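MetRS related protein (Pyrococcus horikoshii, PDB 2CWP) probably binds tRNA through an OB-fold domain related to the tRNA-binding region of methionyl-tRNA synthetase. Local coordinates at residues D54-P58 with E59-G63; P100-E103 with E104-V107; K75-G79 with V80-G84. One frame throughout, in Å; residues are numbered along the deposited sequence.

Contact 1 (D54-P58 with E59-G63); sequences DQIPP and EELEG
Pro57 and Glu60 meet across a short 3-10 turn, in the connection between strands 45-50 and 65-69 where OB folds commonly carry a helix. The turn is defined by two backbone bonds from residue i+3 back to residue i: Glu60 N donates a hydrogen bond to Pro57 O at 3.0 Å (157° at the hydrogen), and Leu61 N does the same to Pro58 O at 3.0 Å. Glu62 N adds a weak bond to Pro58 O. The packed side is apolar: buried Ile56 and Leu61 both rest on Leu98, while Leu61 and Pro58 touch Ile35 of strand 35-40. Next to this layer, the Glu60 chain runs extended beyond CG and brings OE2 to 3.3 Å from Pro57 CG and OE1 to 3.7 Å from Ile56 CG2. An alanine here would keep the backbone bond but would probably leave the Pro57 ring and Ile56 CG2 without this cover and more open to water. Glu62, by contrast, sends OE1 to the backbone N of Ala25. The looser side belongs to Glu59, which is exposed to solvent. Its CG sits between the backbone N and the carbonyl carbon (chi1 67°), and a second bend at chi2 (-88°) folds the carboxylate back along the turn, leaving OE1 3.4 Å from Pro57 CB.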
ATOM      1  N   ASP A  54      -7.942   7.138 -10.102  1.00 30.82           N
ATOM      2  CA  ASP A  54      -8.836   8.190 -10.555  1.00 34.56           C
ATOM      3  C   ASP A  54      -8.489   9.496  -9.838  1.00 35.74           C
ATOM      4  O   ASP A  54      -8.893  10.578 -10.270  1.00 30.41           O
ATOM      5  CB  ASP A  54     -10.279   7.801 -10.244  1.00 43.61           C
ATOM      6  CG  ASP A  54     -10.475   7.500  -8.780  1.00 46.12           C
ATOM      7  OD1 ASP A  54      -9.546   6.902  -8.189  1.00 46.00           O
ATOM      8  OD2 ASP A  54     -11.539   7.854  -8.226  1.00 49.28           O
ATOM      9  N   GLN A  55      -7.740   9.380  -8.740  1.00 29.21           N
ATOM     10  CA  GLN A  55      -7.336  10.538  -7.953  1.00 26.26           C
ATOM     11  C   GLN A  55      -5.829  10.720  -7.880  1.00 27.21           C
ATOM     12  O   GLN A  55      -5.348  11.839  -7.825  1.00 27.43           O
ATOM     13  CB  GLN A  55      -7.859  10.421  -6.525  1.00 23.04           C
ATOM     14  CG  GLN A  55      -9.361  10.460  -6.399  1.00 29.47           C
ATOM     15  CD  GLN A  55      -9.782  10.652  -4.959  1.00 31.01           C
ATOM     16  OE1 GLN A  55      -9.333  11.594  -4.301  1.00 22.41           O
ATOM     17  NE2 GLN A  55     -10.635   9.755  -4.454  1.00 21.40           N
ATOM     18  N   ILE A  56      -5.093   9.611  -7.868  1.00 28.63           N
ATOM     19  CA  ILE A  56      -3.637   9.648  -7.752  1.00 30.93           C
ATOM     20  C   ILE A  56      -2.949   8.914  -8.897  1.00 30.57           C
ATOM     21  O   ILE A  56      -2.997   7.690  -8.969  1.00 37.63           O
ATOM     22  CB  ILE A  56      -3.175   8.983  -6.426  1.00 27.86           C
ATOM     23  CG1 ILE A  56      -3.875   9.627  -5.223  1.00 28.21           C
ATOM     24  CG2 ILE A  56      -1.666   9.084  -6.302  1.00 23.72           C
ATOM     25  CD1 ILE A  56      -3.459  11.071  -4.952  1.00 40.88           C
ATOM     26  N   PRO A  57      -2.274   9.647  -9.795  1.00 30.12           N
ATOM     27  CA  PRO A  57      -1.601   8.974 -10.909  1.00 26.97           C
ATOM     28  C   PRO A  57      -0.415   8.122 -10.450  1.00 26.89           C
ATOM     29  O   PRO A  57       0.218   8.411  -9.438  1.00 31.58           O
ATOM     30  CB  PRO A  57      -1.179  10.135 -11.808  1.00 27.57           C
ATOM     31  CG  PRO A  57      -0.880  11.210 -10.814  1.00 31.18           C
ATOM     32  CD  PRO A  57      -2.058  11.101  -9.854  1.00 28.79           C
ATOM     33  N   PRO A  58      -0.099   7.063 -11.209  1.00 26.64           N
ATOM     34  CA  PRO A  58       0.994   6.117 -10.949  1.00 27.59           C
ATOM     35  C   PRO A  58       2.359   6.759 -10.701  1.00 28.71           C
ATOM     36  O   PRO A  58       3.103   6.315  -9.820  1.00 28.04           O
ATOM     37  CB  PRO A  58       1.001   5.239 -12.202  1.00 26.89           C
ATOM     38  CG  PRO A  58      -0.417   5.273 -12.648  1.00 30.49           C
ATOM     39  CD  PRO A  58      -0.805   6.714 -12.457  1.00 27.64           C
ATOM     40  N   GLU A  59       2.684   7.796 -11.467  1.00 24.02           N
ATOM     41  CA  GLU A  59       3.967   8.459 -11.314  1.00 30.43           C
ATOM     42  C   GLU A  59       4.133   9.180  -9.974  1.00 31.35           C
ATOM     43  O   GLU A  59       5.241   9.572  -9.603  1.00 30.15           O
ATOM     44  CB  GLU A  59       4.237   9.427 -12.492  1.00 33.34           C
ATOM     45  CG  GLU A  59       3.340  10.653 -12.597  1.00 33.16           C
ATOM     46  CD  GLU A  59       2.053  10.414 -13.402  1.00 35.06           C
ATOM     47  OE1 GLU A  59       1.362  11.416 -13.705  1.00 26.06           O
ATOM     48  OE2 GLU A  59       1.734   9.242 -13.725  1.00 32.35           O
ATOM     49  N   GLU A  60       3.043   9.356  -9.234  1.00 28.32           N
ATOM     50  CA  GLU A  60       3.160   9.999  -7.937  1.00 25.32           C
ATOM     51  C   GLU A  60       3.548   8.988  -6.842  1.00 29.16           C
ATOM     52  O   GLU A  60       3.839   9.370  -5.707  1.00 33.09           O
ATOM     53  CB  GLU A  60       1.852  10.717  -7.587  1.00 28.36           C
ATOM     54  CG  GLU A  60       1.780  12.116  -8.188  1.00 33.33           C
ATOM     55  CD  GLU A  60       0.421  12.766  -8.036  1.00 41.12           C
ATOM     56  OE1 GLU A  60      -0.308  12.405  -7.087  1.00 45.96           O
ATOM     57  OE2 GLU A  60       0.085  13.650  -8.860  1.00 45.91           O
ATOM     58  N   LEU A  61       3.586   7.701  -7.191  1.00 26.98           N
ATOM     59  CA  LEU A  61       3.943   6.654  -6.222  1.00 27.76           C
ATOM     60  C   LEU A  61       5.335   6.087  -6.473  1.00 26.59           C
ATOM     61  O   LEU A  61       6.067   5.783  -5.542  1.00 30.88           O
ATOM     62  CB  LEU A  61       2.920   5.523  -6.270  1.00 19.06           C
ATOM     63  CG  LEU A  61       1.486   5.915  -5.899  1.00 28.23           C
ATOM     64  CD1 LEU A  61       0.520   5.361  -6.925  1.00 28.95           C
ATOM     65  CD2 LEU A  61       1.158   5.398  -4.523  1.00 27.75           C
ATOM     66  N   GLU A  62       5.693   5.944  -7.742  1.00 30.98           N
ATOM     67  CA  GLU A  62       6.996   5.416  -8.117  1.00 30.50           C
ATOM     68  C   GLU A  62       8.140   6.174  -7.497  1.00 26.06           C
ATOM     69  O   GLU A  62       8.184   7.393  -7.555  1.00 28.88           O
ATOM     70  CB  GLU A  62       7.185   5.447  -9.629  1.00 34.45           C
ATOM     71  CG  GLU A  62       6.505   4.330 -10.350  1.00 44.78           C
ATOM     72  CD  GLU A  62       7.264   3.902 -11.590  1.00 36.50           C
ATOM     73  OE1 GLU A  62       6.741   3.044 -12.320  1.00 49.18           O
ATOM     74  OE2 GLU A  62       8.373   4.416 -11.832  1.00 40.07           O
ATOM     75  N   GLY A  63       9.076   5.430  -6.919  1.00 25.96           N
ATOM     76  CA  GLY A  63      10.233   6.033  -6.303  1.00 23.98           C
ATOM     77  C   GLY A  63      10.051   6.402  -4.844  1.00 27.02           C
ATOM     78  O   GLY A  63      11.027   6.725  -4.171  1.00 27.77           O
TER

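Contact 2 (P100-E103 with E104-V107); sequences PVPE and EVPV
Val101 and Val105 supply the apolar part of this contact, their side chains crossing at about a right angle. The touching branch of Val101 is CG1, placed anti to the backbone N (chi1 171°); it lies 3.6 Å from Val105 CB and 3.7 Å from Val105 CG2. Both valines also rest on Val19 of strand 17-27, so the pair faces the body of the domain. Pro102 and Val105 lie side by side and point the same way, but less closely, with Pro102 CD 4.1 Å from Val105 CG2. One hydrogen bond crosses between the segments: Val105 N to Pro102 O, 3.2 Å long and 148° at the hydrogen. It closes a type I beta turn running from Pro102 to Val105, with Glu103 and Glu104 at the two corners, in the connection that leads to strand 110-111 of the OB-fold domain. Lys65 of strand 65-69 holds the turn, NZ bonding to the carbonyl oxygens of both Glu103 and Val105. The two carboxylates go separate ways. Glu104 bends at chi2, which turns its carboxylate back over the turn and sets OE1 3.6 Å from Pro102 CB. Glu103 leads elsewhere, and its OE1 remains 6.8 Å from Glu104 OE1, two like charges kept apart on the exposed corner.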
ATOM      1  N   PRO A 100       3.379   9.588   2.387  1.00 18.04           N
ATOM      2  CA  PRO A 100       4.709   9.014   2.164  1.00 18.31           C
ATOM      3  C   PRO A 100       5.481   8.890   3.487  1.00 17.94           C
ATOM      4  O   PRO A 100       5.244   9.641   4.427  1.00 17.97           O
ATOM      5  CB  PRO A 100       5.367  10.015   1.203  1.00 15.34           C
ATOM      6  CG  PRO A 100       4.726  11.346   1.602  1.00 19.59           C
ATOM      7  CD  PRO A 100       3.256  10.931   1.786  1.00 21.54           C
ATOM      8  N   VAL A 101       6.388   7.920   3.545  1.00 18.05           N
ATOM      9  CA  VAL A 101       7.242   7.705   4.710  1.00 17.29           C
ATOM     10  C   VAL A 101       8.518   8.531   4.430  1.00 18.80           C
ATOM     11  O   VAL A 101       8.943   8.625   3.279  1.00 22.70           O
ATOM     12  CB  VAL A 101       7.591   6.193   4.812  1.00 19.14           C
ATOM     13  CG1 VAL A 101       8.636   5.939   5.872  1.00 16.27           C
ATOM     14  CG2 VAL A 101       6.308   5.396   5.086  1.00 13.87           C
ATOM     15  N   PRO A 102       9.128   9.164   5.455  1.00 21.98           N
ATOM     16  CA  PRO A 102      10.351   9.947   5.175  1.00 26.67           C
ATOM     17  C   PRO A 102      11.397   9.083   4.442  1.00 22.84           C
ATOM     18  O   PRO A 102      11.481   7.873   4.660  1.00 25.49           O
ATOM     19  CB  PRO A 102      10.828  10.361   6.565  1.00 22.69           C
ATOM     20  CG  PRO A 102       9.568  10.415   7.353  1.00 21.10           C
ATOM     21  CD  PRO A 102       8.811   9.195   6.888  1.00 18.78           C
ATOM     22  N   GLU A 103      12.199   9.705   3.587  1.00 27.11           N
ATOM     23  CA  GLU A 103      13.198   8.966   2.814  1.00 28.41           C
ATOM     24  C   GLU A 103      14.211   8.216   3.686  1.00 24.30           C
ATOM     25  O   GLU A 103      14.710   7.156   3.293  1.00 26.70           O
ATOM     26  CB  GLU A 103      13.935   9.913   1.864  1.00 26.51           C
ATOM     27  CG  GLU A 103      14.212   9.318   0.508  1.00 45.11           C
ATOM     28  CD  GLU A 103      13.000   9.364  -0.402  1.00 49.47           C
ATOM     29  OE1 GLU A 103      11.970   8.730  -0.078  1.00 53.19           O
ATOM     30  OE2 GLU A 103      13.081  10.044  -1.448  1.00 55.16           O
ATOM     31  N   GLU A 104      14.483   8.754   4.872  1.00 21.17           N
ATOM     32  CA  GLU A 104      15.425   8.165   5.818  1.00 22.07           C
ATOM     33  C   GLU A 104      15.040   6.778   6.341  1.00 30.00           C
ATOM     34  O   GLU A 104      15.913   5.961   6.637  1.00 27.25           O
ATOM     35  CB  GLU A 104      15.593   9.075   7.040  1.00 33.42           C
ATOM     36  CG  GLU A 104      16.269  10.417   6.815  1.00 41.72           C
ATOM     37  CD  GLU A 104      15.471  11.355   5.915  1.00 48.12           C
ATOM     38  OE1 GLU A 104      14.226  11.222   5.859  1.00 44.49           O
ATOM     39  OE2 GLU A 104      16.096  12.235   5.273  1.00 45.77           O
ATOM     40  N   VAL A 105      13.742   6.506   6.480  1.00 24.00           N
ATOM     41  CA  VAL A 105      13.323   5.215   7.028  1.00 21.62           C
ATOM     42  C   VAL A 105      13.666   4.016   6.146  1.00 20.97           C
ATOM     43  O   VAL A 105      13.204   3.904   5.015  1.00 20.86           O
ATOM     44  CB  VAL A 105      11.806   5.198   7.324  1.00 18.67           C
ATOM     45  CG1 VAL A 105      11.411   3.850   7.907  1.00 24.81           C
ATOM     46  CG2 VAL A 105      11.455   6.320   8.288  1.00 23.10           C
ATOM     47  N   PRO A 106      14.475   3.087   6.666  1.00 19.97           N
ATOM     48  CA  PRO A 106      14.848   1.908   5.871  1.00 20.19           C
ATOM     49  C   PRO A 106      13.633   1.048   5.471  1.00 22.29           C
ATOM     50  O   PRO A 106      12.712   0.857   6.276  1.00 24.52           O
ATOM     51  CB  PRO A 106      15.795   1.146   6.809  1.00 25.24           C
ATOM     52  CG  PRO A 106      16.403   2.241   7.657  1.00 25.08           C
ATOM     53  CD  PRO A 106      15.181   3.100   7.957  1.00 23.22           C
ATOM     54  N   VAL A 107      13.636   0.531   4.243  1.00 15.86           N
ATOM     55  CA  VAL A 107      12.556  -0.320   3.778  1.00 17.06           C
ATOM     56  C   VAL A 107      12.510  -1.529   4.725  1.00 23.65           C
ATOM     57  O   VAL A 107      13.548  -1.975   5.220  1.00 22.23           O
ATOM     58  CB  VAL A 107      12.782  -0.809   2.300  1.00 22.50           C
ATOM     59  CG1 VAL A 107      12.792   0.392   1.330  1.00 22.54           C
ATOM     60  CG2 VAL A 107      14.097  -1.564   2.190  1.00 23.26           C
TER

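Contact 3 (K75-G79 with V80-G84); sequences KKFSG and VESQG
Val80 N bonds to Phe77 O at 2.8 Å, and this bond closes the two-residue turn of a beta hairpin. The turn is type I', as the positive phi of both Ser78 and Gly79 attests; glycine adopts such a backbone easily. The hairpin lies in the connection from strand 65-69 to strand 85-86, a region that in many OB folds takes part in binding nucleic acid, so a similar role is possible here. The closing bond makes an angle of 148° at the hydrogen. Val80 CB stands 3.2 Å from Phe77 O, so the valine is packed closely against the turn.

The two strands run antiparallel but strongly twisted, their short axes making an angle of 139°. Phe77 pairs with Val80 and Lys75 with Ser82 as hydrogen-bonded pairs, while Lys76 and Glu81 form the non-hydrogen-bonded pair between them. At the open end, Lys75 N bonds to Ser82 O at 3.1 Å. The return bond from Ser82 N to Lys75 O is modelled so short that its length is doubtful.

The faces differ in company. Lys76 and Glu81 share one that is exposed. Glu81 has CG anti to its own N (chi1 179°), and a bend at chi2 turns the carboxylate back across the strands, OE1 coming to 3.4 Å from Lys75 N without the angle for a hydrogen bond. On the other face, Val80 packs on Ile28 and on Val49 of strand 45-50, and Ser82 OG makes a weak hydrogen bond to Val49 N. Phe77 touches Leu34 and brings its ring up to Ser82, CE1 lying 3.6 Å from Ser82 CB.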
ATOM      1  N   LYS A  75      -5.117 -11.556  -2.465  1.00 56.75           N
ATOM      2  CA  LYS A  75      -6.325 -11.291  -3.232  1.00 60.72           C
ATOM      3  C   LYS A  75      -6.028 -10.874  -4.666  1.00 62.61           C
ATOM      4  O   LYS A  75      -5.105 -10.105  -4.922  1.00 66.52           O
ATOM      5  CB  LYS A  75      -7.165 -10.217  -2.532  1.00 60.73           C
ATOM      6  CG  LYS A  75      -7.991 -10.750  -1.377  1.00 61.34           C
ATOM      7  CD  LYS A  75      -9.087 -11.676  -1.892  1.00 67.88           C
ATOM      8  CE  LYS A  75      -9.783 -12.435  -0.772  1.00 70.83           C
ATOM      9  NZ  LYS A  75      -8.883 -13.432  -0.121  1.00 70.92           N
ATOM     10  N   LYS A  76      -6.819 -11.396  -5.595  1.00 64.75           N
ATOM     11  CA  LYS A  76      -6.655 -11.100  -7.013  1.00 64.14           C
ATOM     12  C   LYS A  76      -7.659 -10.058  -7.498  1.00 61.55           C
ATOM     13  O   LYS A  76      -8.866 -10.220  -7.334  1.00 60.36           O
ATOM     14  CB  LYS A  76      -6.819 -12.383  -7.830  1.00 70.46           C
ATOM     15  CG  LYS A  76      -7.949 -13.281  -7.325  1.00 75.83           C
ATOM     16  CD  LYS A  76      -8.496 -14.193  -8.415  1.00 78.59           C
ATOM     17  CE  LYS A  76      -9.274 -13.398  -9.461  1.00 78.72           C
ATOM     18  NZ  LYS A  76      -9.818 -14.270 -10.540  1.00 77.31           N
ATOM     19  N   PHE A  77      -7.154  -8.984  -8.089  1.00 58.03           N
ATOM     20  CA  PHE A  77      -8.015  -7.932  -8.608  1.00 55.22           C
ATOM     21  C   PHE A  77      -7.793  -7.888 -10.102  1.00 55.23           C
ATOM     22  O   PHE A  77      -6.675  -7.648 -10.562  1.00 50.37           O
ATOM     23  CB  PHE A  77      -7.665  -6.571  -7.992  1.00 54.79           C
ATOM     24  CG  PHE A  77      -7.798  -6.528  -6.496  1.00 53.28           C
ATOM     25  CD1 PHE A  77      -6.843  -7.126  -5.682  1.00 51.02           C
ATOM     26  CD2 PHE A  77      -8.886  -5.899  -5.901  1.00 54.59           C
ATOM     27  CE1 PHE A  77      -6.966  -7.100  -4.295  1.00 49.68           C
ATOM     28  CE2 PHE A  77      -9.021  -5.866  -4.512  1.00 55.72           C
ATOM     29  CZ  PHE A  77      -8.057  -6.469  -3.706  1.00 51.87           C
ATOM     30  N   SER A  78      -8.856  -8.131 -10.863  1.00 56.05           N
ATOM     31  CA  SER A  78      -8.751  -8.130 -12.315  1.00 56.23           C
ATOM     32  C   SER A  78      -7.614  -9.071 -12.710  1.00 56.87           C
ATOM     33  O   SER A  78      -6.757  -8.734 -13.529  1.00 58.22           O
ATOM     34  CB  SER A  78      -8.469  -6.713 -12.827  1.00 56.41           C
ATOM     35  OG  SER A  78      -9.474  -5.807 -12.401  1.00 52.01           O
ATOM     36  N   GLY A  79      -7.609 -10.248 -12.089  1.00 58.63           N
ATOM     37  CA  GLY A  79      -6.600 -11.248 -12.377  1.00 57.78           C
ATOM     38  C   GLY A  79      -5.217 -10.960 -11.827  1.00 58.94           C
ATOM     39  O   GLY A  79      -4.265 -11.667 -12.166  1.00 61.21           O
ATOM     40  N   VAL A  80      -5.090  -9.933 -10.990  1.00 55.75           N
ATOM     41  CA  VAL A  80      -3.790  -9.594 -10.414  1.00 51.58           C
ATOM     42  C   VAL A  80      -3.722  -9.956  -8.934  1.00 49.93           C
ATOM     43  O   VAL A  80      -4.564  -9.546  -8.136  1.00 46.69           O
ATOM     44  CB  VAL A  80      -3.467  -8.096 -10.568  1.00 49.68           C
ATOM     45  CG1 VAL A  80      -2.049  -7.831 -10.104  1.00 49.54           C
ATOM     46  CG2 VAL A  80      -3.642  -7.670 -12.007  1.00 45.70           C
ATOM     47  N   GLU A  81      -2.704 -10.731  -8.583  1.00 50.77           N
ATOM     48  CA  GLU A  81      -2.504 -11.174  -7.211  1.00 49.55           C
ATOM     49  C   GLU A  81      -1.908 -10.048  -6.374  1.00 45.91           C
ATOM     50  O   GLU A  81      -0.779  -9.628  -6.604  1.00 45.79           O
ATOM     51  CB  GLU A  81      -1.571 -12.395  -7.203  1.00 53.57           C
ATOM     52  CG  GLU A  81      -1.233 -12.979  -5.831  1.00 59.72           C
ATOM     53  CD  GLU A  81      -2.376 -13.775  -5.218  1.00 64.32           C
ATOM     54  OE1 GLU A  81      -3.429 -13.170  -4.931  1.00 69.15           O
ATOM     55  OE2 GLU A  81      -2.223 -15.006  -5.024  1.00 58.61           O
ATOM     56  N   SER A  82      -2.683  -9.553  -5.412  1.00 43.35           N
ATOM     57  CA  SER A  82      -2.225  -8.494  -4.524  1.00 38.11           C
ATOM     58  C   SER A  82      -1.751  -9.131  -3.212  1.00 38.54           C
ATOM     59  O   SER A  82      -2.518  -9.800  -2.526  1.00 39.17           O
ATOM     60  CB  SER A  82      -3.364  -7.513  -4.249  1.00 35.44           C
ATOM     61  OG  SER A  82      -2.973  -6.552  -3.285  1.00 36.84           O
ATOM     62  N   GLN A  83      -0.488  -8.915  -2.863  1.00 35.15           N
ATOM     63  CA  GLN A  83       0.079  -9.492  -1.643  1.00 35.61           C
ATOM     64  C   GLN A  83       0.241  -8.470  -0.507  1.00 35.25           C
ATOM     65  O   GLN A  83       1.179  -8.563   0.289  1.00 36.06           O
ATOM     66  CB  GLN A  83       1.454 -10.096  -1.950  1.00 35.93           C
ATOM     67  CG  GLN A  83       1.513 -10.997  -3.173  1.00 38.59           C
ATOM     68  CD  GLN A  83       2.940 -11.354  -3.542  1.00 42.61           C
ATOM     69  OE1 GLN A  83       3.720 -10.498  -3.958  1.00 34.80           O
ATOM     70  NE2 GLN A  83       3.293 -12.622  -3.378  1.00 50.08           N
ATOM     71  N   GLY A  84      -0.662  -7.503  -0.437  1.00 32.49           N
ATOM     72  CA  GLY A  84      -0.584  -6.498   0.606  1.00 31.29           C
ATOM     73  C   GLY A  84      -1.528  -5.354   0.326  1.00 28.00           C
ATOM     74  O   GLY A  84      -2.391  -5.450  -0.540  1.00 29.00           O
TER

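In the fold
Contact 1 is partly buried, with Ile56 and Leu61 turned into the domain, whereas contacts 2 and 3 are surface features. Contacts 1 and 2 both rest on strand 17-27, and their nearest atoms come within about 5 Å without touching; contact 2 also leans on strand 65-69. Contact 3 instead packs on strand 45-50, and its centre is about 25 Å from that of contact 2, across the centre of the chain. The chemistry follows the place: a 3-10 turn with the Pro57 ring covered by two glutamates in contact 1, a single-bond turn gripped by a lysine in contact 2, and paired backbones in the hairpin of contact 3.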